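Local coordinates for protein BT_4661 (PDB 4AK1) that probably binds heparin or heparan sulphate at the cell surface of Bacteroides thetaiotaomicron, as a SusE-like protein of its heparin utilisation locus, at residues Ala335-Ala340 with Gly410-Thr415; Val363-Val368 with Val403-Thr408. All coordinates share one frame; numbering follows the deposited sequence. Where two conformers were deposited one is given.

Contact 1 of 2, residues Ala335-Ala340 with Gly410-Thr415; sequences ANFGYA and GSETAT. With NA (sodium ion), chain B.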
# COMPACT_ATOMS: atom_id res chain seq x y z
N ALA A 335 30.86 39.14 -19.41
CA ALA A 335 29.75 40.07 -19.25
C ALA A 335 28.76 39.86 -20.39
O ALA A 335 29.13 39.32 -21.45
CB ALA A 335 30.26 41.51 -19.22
N ASN A 336 27.50 40.24 -20.17
CA ASN A 336 26.43 40.08 -21.17
C ASN A 336 26.33 38.64 -21.67
O ASN A 336 26.05 38.41 -22.85
CB ASN A 336 26.65 41.06 -22.35
CG ASN A 336 26.89 42.49 -21.91
OD1 ASN A 336 27.75 43.20 -22.46
ND2 ASN A 336 26.13 42.93 -20.91
N PHE A 337 26.58 37.68 -20.79
CA PHE A 337 26.52 36.27 -21.16
C PHE A 337 25.09 35.77 -20.99
O PHE A 337 24.57 35.76 -19.88
CB PHE A 337 27.52 35.42 -20.36
CG PHE A 337 27.45 33.94 -20.66
CD1 PHE A 337 27.36 33.47 -21.98
CD2 PHE A 337 27.50 33.00 -19.63
CE1 PHE A 337 27.29 32.11 -22.26
CE2 PHE A 337 27.45 31.64 -19.90
CZ PHE A 337 27.33 31.19 -21.21
N GLY A 338 24.45 35.38 -22.09
CA GLY A 338 23.07 34.88 -22.06
C GLY A 338 22.57 34.30 -23.36
O GLY A 338 23.22 34.45 -24.42
N TYR A 339 21.44 33.60 -23.29
CA TYR A 339 20.79 33.01 -24.45
C TYR A 339 19.32 33.38 -24.39
O TYR A 339 18.76 33.51 -23.31
CB TYR A 339 20.87 31.47 -24.45
CG TYR A 339 22.27 30.89 -24.35
CD1 TYR A 339 22.89 30.74 -23.11
CD2 TYR A 339 22.98 30.50 -25.50
CE1 TYR A 339 24.18 30.22 -23.01
CE2 TYR A 339 24.27 29.97 -25.41
CZ TYR A 339 24.86 29.83 -24.15
OH TYR A 339 26.13 29.32 -24.00
N ALA A 340 18.70 33.54 -25.55
CA ALA A 340 17.25 33.73 -25.62
C ALA A 340 16.55 32.40 -25.33
O ALA A 340 17.09 31.33 -25.63
CB ALA A 340 16.86 34.24 -27.00
N GLY A 410 36.94 34.74 -13.40
CA GLY A 410 35.80 34.14 -12.69
C GLY A 410 34.85 33.35 -13.56
O GLY A 410 35.15 33.03 -14.72
N SER A 411 33.69 33.02 -12.98
CA SER A 411 32.65 32.23 -13.65
C SER A 411 31.31 32.95 -13.68
O SER A 411 31.01 33.77 -12.81
CB SER A 411 32.47 30.86 -13.00
OG SER A 411 33.50 29.97 -13.40
N GLU A 412 30.51 32.63 -14.69
CA GLU A 412 29.17 33.17 -14.82
C GLU A 412 28.29 32.11 -15.48
O GLU A 412 28.68 31.50 -16.47
CB GLU A 412 29.20 34.47 -15.63
CG GLU A 412 27.83 35.13 -15.85
CD GLU A 412 27.48 36.20 -14.83
OE1 GLU A 412 28.23 36.40 -13.84
OE2 GLU A 412 26.43 36.86 -15.02
N THR A 413 27.12 31.85 -14.89
CA THR A 413 26.19 30.87 -15.44
C THR A 413 24.98 31.60 -16.03
O THR A 413 24.48 32.57 -15.45
CB THR A 413 25.79 29.82 -14.38
OG1 THR A 413 26.98 29.20 -13.88
CG2 THR A 413 24.87 28.75 -14.93
N ALA A 414 24.54 31.13 -17.19
CA ALA A 414 23.37 31.65 -17.89
C ALA A 414 22.33 30.55 -17.99
O ALA A 414 22.68 29.36 -18.09
CB ALA A 414 23.75 32.12 -19.29
N THR A 415 21.06 30.93 -18.00
CA THR A 415 19.96 29.96 -18.07
C THR A 415 19.02 30.34 -19.21
O THR A 415 18.76 31.52 -19.42
CB THR A 415 19.17 29.94 -16.74
OG1 THR A 415 20.08 29.73 -15.65
CG2 THR A 415 18.10 28.83 -16.71
NA NA B . 18.48 34.82 -21.55
O HOH W 1 27.09 38.03 -17.91
O HOH W 2 20.30 33.64 -20.55
O HOH W 3 16.76 33.21 -21.00
O HOH W 4 18.05 35.72 -19.11
O HOH W 5 17.19 36.00 -22.08

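Contact 2 of 2, residues Val363-Val368 with Val403-Thr408; sequences VKYEFV and VMATNT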
# COMPACT_ATOMS: atom_id res chain seq x y z
N VAL A 363 37.72 32.07 -22.76
CA VAL A 363 36.62 31.51 -21.98
C VAL A 363 36.44 30.03 -22.28
O VAL A 363 36.57 29.61 -23.44
CB VAL A 363 35.30 32.26 -22.27
CG1 VAL A 363 34.15 31.63 -21.49
CG2 VAL A 363 35.43 33.74 -21.94
N LYS A 364 36.13 29.23 -21.26
CA LYS A 364 35.66 27.86 -21.46
C LYS A 364 34.21 27.68 -20.99
O LYS A 364 33.77 28.36 -20.05
CB LYS A 364 36.58 26.85 -20.75
CG LYS A 364 37.92 26.63 -21.46
CD LYS A 364 38.73 25.54 -20.77
CE LYS A 364 40.09 25.34 -21.43
NZ LYS A 364 41.18 25.32 -20.39
N TYR A 365 33.49 26.77 -21.63
CA TYR A 365 32.06 26.56 -21.35
C TYR A 365 31.75 25.12 -20.97
O TYR A 365 32.34 24.19 -21.51
CB TYR A 365 31.19 26.97 -22.55
CG TYR A 365 31.49 28.37 -23.09
CD1 TYR A 365 32.49 28.58 -24.04
CD2 TYR A 365 30.78 29.47 -22.64
CE1 TYR A 365 32.76 29.84 -24.53
CE2 TYR A 365 31.05 30.75 -23.11
CZ TYR A 365 32.04 30.93 -24.06
OH TYR A 365 32.29 32.21 -24.52
N GLU A 366 30.80 24.93 -20.05
CA GLU A 366 30.25 23.59 -19.79
C GLU A 366 28.77 23.69 -19.38
O GLU A 366 28.36 24.71 -18.83
CB GLU A 366 31.06 22.86 -18.71
CG GLU A 366 30.97 23.47 -17.32
CD GLU A 366 31.98 22.87 -16.34
OE1 GLU A 366 33.17 23.20 -16.46
OE2 GLU A 366 31.58 22.10 -15.44
N PHE A 367 27.99 22.63 -19.65
CA PHE A 367 26.63 22.52 -19.13
C PHE A 367 26.64 22.30 -17.62
O PHE A 367 27.52 21.61 -17.09
CB PHE A 367 25.85 21.38 -19.79
CG PHE A 367 25.50 21.64 -21.24
CD1 PHE A 367 24.69 22.73 -21.60
CD2 PHE A 367 26.00 20.81 -22.24
CE1 PHE A 367 24.39 22.97 -22.94
CE2 PHE A 367 25.70 21.04 -23.57
CZ PHE A 367 24.90 22.13 -23.92
N VAL A 368 25.64 22.86 -16.93
CA VAL A 368 25.44 22.63 -15.50
C VAL A 368 24.13 21.87 -15.35
O VAL A 368 23.07 22.38 -15.75
CB VAL A 368 25.31 23.96 -14.71
CG1 VAL A 368 25.13 23.68 -13.21
CG2 VAL A 368 26.52 24.85 -14.91
N VAL A 403 24.34 26.98 -18.69
CA VAL A 403 25.70 26.94 -19.22
C VAL A 403 26.59 27.78 -18.34
O VAL A 403 26.26 28.94 -18.02
CB VAL A 403 25.77 27.46 -20.68
CG1 VAL A 403 27.22 27.44 -21.18
CG2 VAL A 403 24.89 26.63 -21.60
N MET A 404 27.72 27.21 -17.93
CA MET A 404 28.70 27.97 -17.18
C MET A 404 29.86 28.38 -18.07
O MET A 404 30.45 27.53 -18.74
CB MET A 404 29.23 27.19 -15.98
CG MET A 404 30.21 28.01 -15.14
SD MET A 404 30.58 27.20 -13.57
CE MET A 404 31.22 25.64 -14.13
N ALA A 405 30.17 29.67 -18.06
CA ALA A 405 31.37 30.23 -18.70
C ALA A 405 32.40 30.58 -17.66
O ALA A 405 32.07 31.15 -16.62
CB ALA A 405 31.01 31.49 -19.49
N THR A 406 33.67 30.28 -17.95
CA THR A 406 34.76 30.50 -16.98
C THR A 406 36.02 30.99 -17.68
O THR A 406 36.41 30.43 -18.70
CB THR A 406 35.11 29.18 -16.25
OG1 THR A 406 33.98 28.74 -15.50
CG2 THR A 406 36.32 29.35 -15.31
N ASN A 407 36.63 32.02 -17.12
CA ASN A 407 37.99 32.39 -17.44
C ASN A 407 38.73 32.70 -16.14
O ASN A 407 38.20 32.46 -15.06
CB ASN A 407 38.06 33.53 -18.50
CG ASN A 407 37.51 34.87 -18.01
OD1 ASN A 407 37.22 35.08 -16.83
ND2 ASN A 407 37.39 35.80 -18.95
N THR A 408 39.95 33.24 -16.24
CA THR A 408 40.78 33.49 -15.06
C THR A 408 40.21 34.58 -14.14
O THR A 408 40.62 34.71 -12.99
CB THR A 408 42.23 33.87 -15.45
OG1 THR A 408 42.20 34.97 -16.35
CG2 THR A 408 42.94 32.71 -16.12

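Contact 1 of 2, residues Ala335-Ala340 with Gly410-Thr415
Just before the chain enters the sheet as edge strand 342-345, its lead-in loop brings Phe337 and Tyr339 against Ala414 of strand 410-421, running in nearly the same direction but joined to it mainly by side chains and water. The Ala414 methyl lies between two aromatic rings. Its CB sits over one face of the Phe337 ring, displaced toward the rim, in a CH-pi contact 4.0 Å from the ring centroid and 22° off the ring normal. Ala414 CB also meets the edge of the Tyr339 ring, 4.2 Å from CD1, so one ring offers it a face and the other an edge. With CG of Phe337 anti to the backbone N (chi1 177°), the ring swings toward the strand, and its own edge reaches the Glu412 carbonyl, CE2 to O 3.6 Å. With an alanine here the Ala414 methyl is likely to lose its aromatic partner, and a gap would probably open between loop and strand. Water bridges both ends of the contact. One molecule accepts from Phe337 N at 2.9 Å and donates to OE2 of Glu412; the other accepts from Tyr339 N and donates to Thr415 O at 2.9 Å. This second water is also a ligand of a sodium ion, which Tyr339 O binds directly at 2.2 Å, so the ion ties the loop to the strand through water. Phe337 also packs on Ala405 and Tyr339 on Val403, both of strand 397-407, Tyr339 OH bonds to Gly384 O, and Thr415 OG1 bonds to Asp341 of the second subunit.

Contact 2 of 2, residues Val363-Val368 with Val403-Thr408
Tyr365 and Ala405 face each other as a non-hydrogen-bonded pair between strand 364-367, outermost at this end of the sheet within the chain, and its antiparallel neighbour 397-407, with the tyrosine ring set obliquely against the alanine methyl, CE2 to CB 3.7 Å. Val363 closes in on the same methyl: its CG1, anti to the backbone N (chi1 178°), lies 3.7 Å from Ala405 CB and also packs over one face of the Tyr365 ring, near its rim. That ring is thus steadied by its own strand as well as by the partner, while its hydroxyl bonds to NZ of Lys354. Further along this face Phe367 and Val403 cross at a slant, with CD1 3.9 Å from CG2. The opposite face is different in kind. Glu366 and Met404 run alongside each other, away from the sheet, and the bend at the end of the methionine (chi3 57°) brings Met404 CE to 3.6 Å from Glu366 CD. Val368 comes across the base of Met404, its CG2 3.7 Å from CB. Between the two strands, the Lys364-Thr406 and Glu366-Met404 pairs each exchange two backbone hydrogen bonds; the straightest, Lys364 N to Thr406 O, is 2.8 Å long with 173° at the hydrogen. The backbone supplies the polar grip, then, and Val363, Tyr365, Phe367, Val403 and Ala405 add an apolar layer on one face. On the other, the methionine methyl meets an exposed carboxylate, a van der Waals contact with a charged group that pairs no charge across the strands.

How the contacts relate
The centres of the two contacts lie about 9 Å apart, and both reach one mixed four-stranded sheet, ordered 342-345, 410-421, 397-407, 364-367. Along the chain the loop of contact 1 comes first, then both segments of contact 2, then the strand that completes contact 1. Strands 397-407 and 410-421 follow one another directly and are neighbours, held by Ala405 N to Glu412 O (2.8 Å) and by the hydroxyls Ser411 OG and Thr406 OG1. Contact 2 adds edge strand 364-367, whereas contact 1 lays the sodium-binding loop against the face that carries Val403 and Ala405, so that the 397-407 and 410-421 pair is bordered by a strand at one edge and packed by the loop on one face.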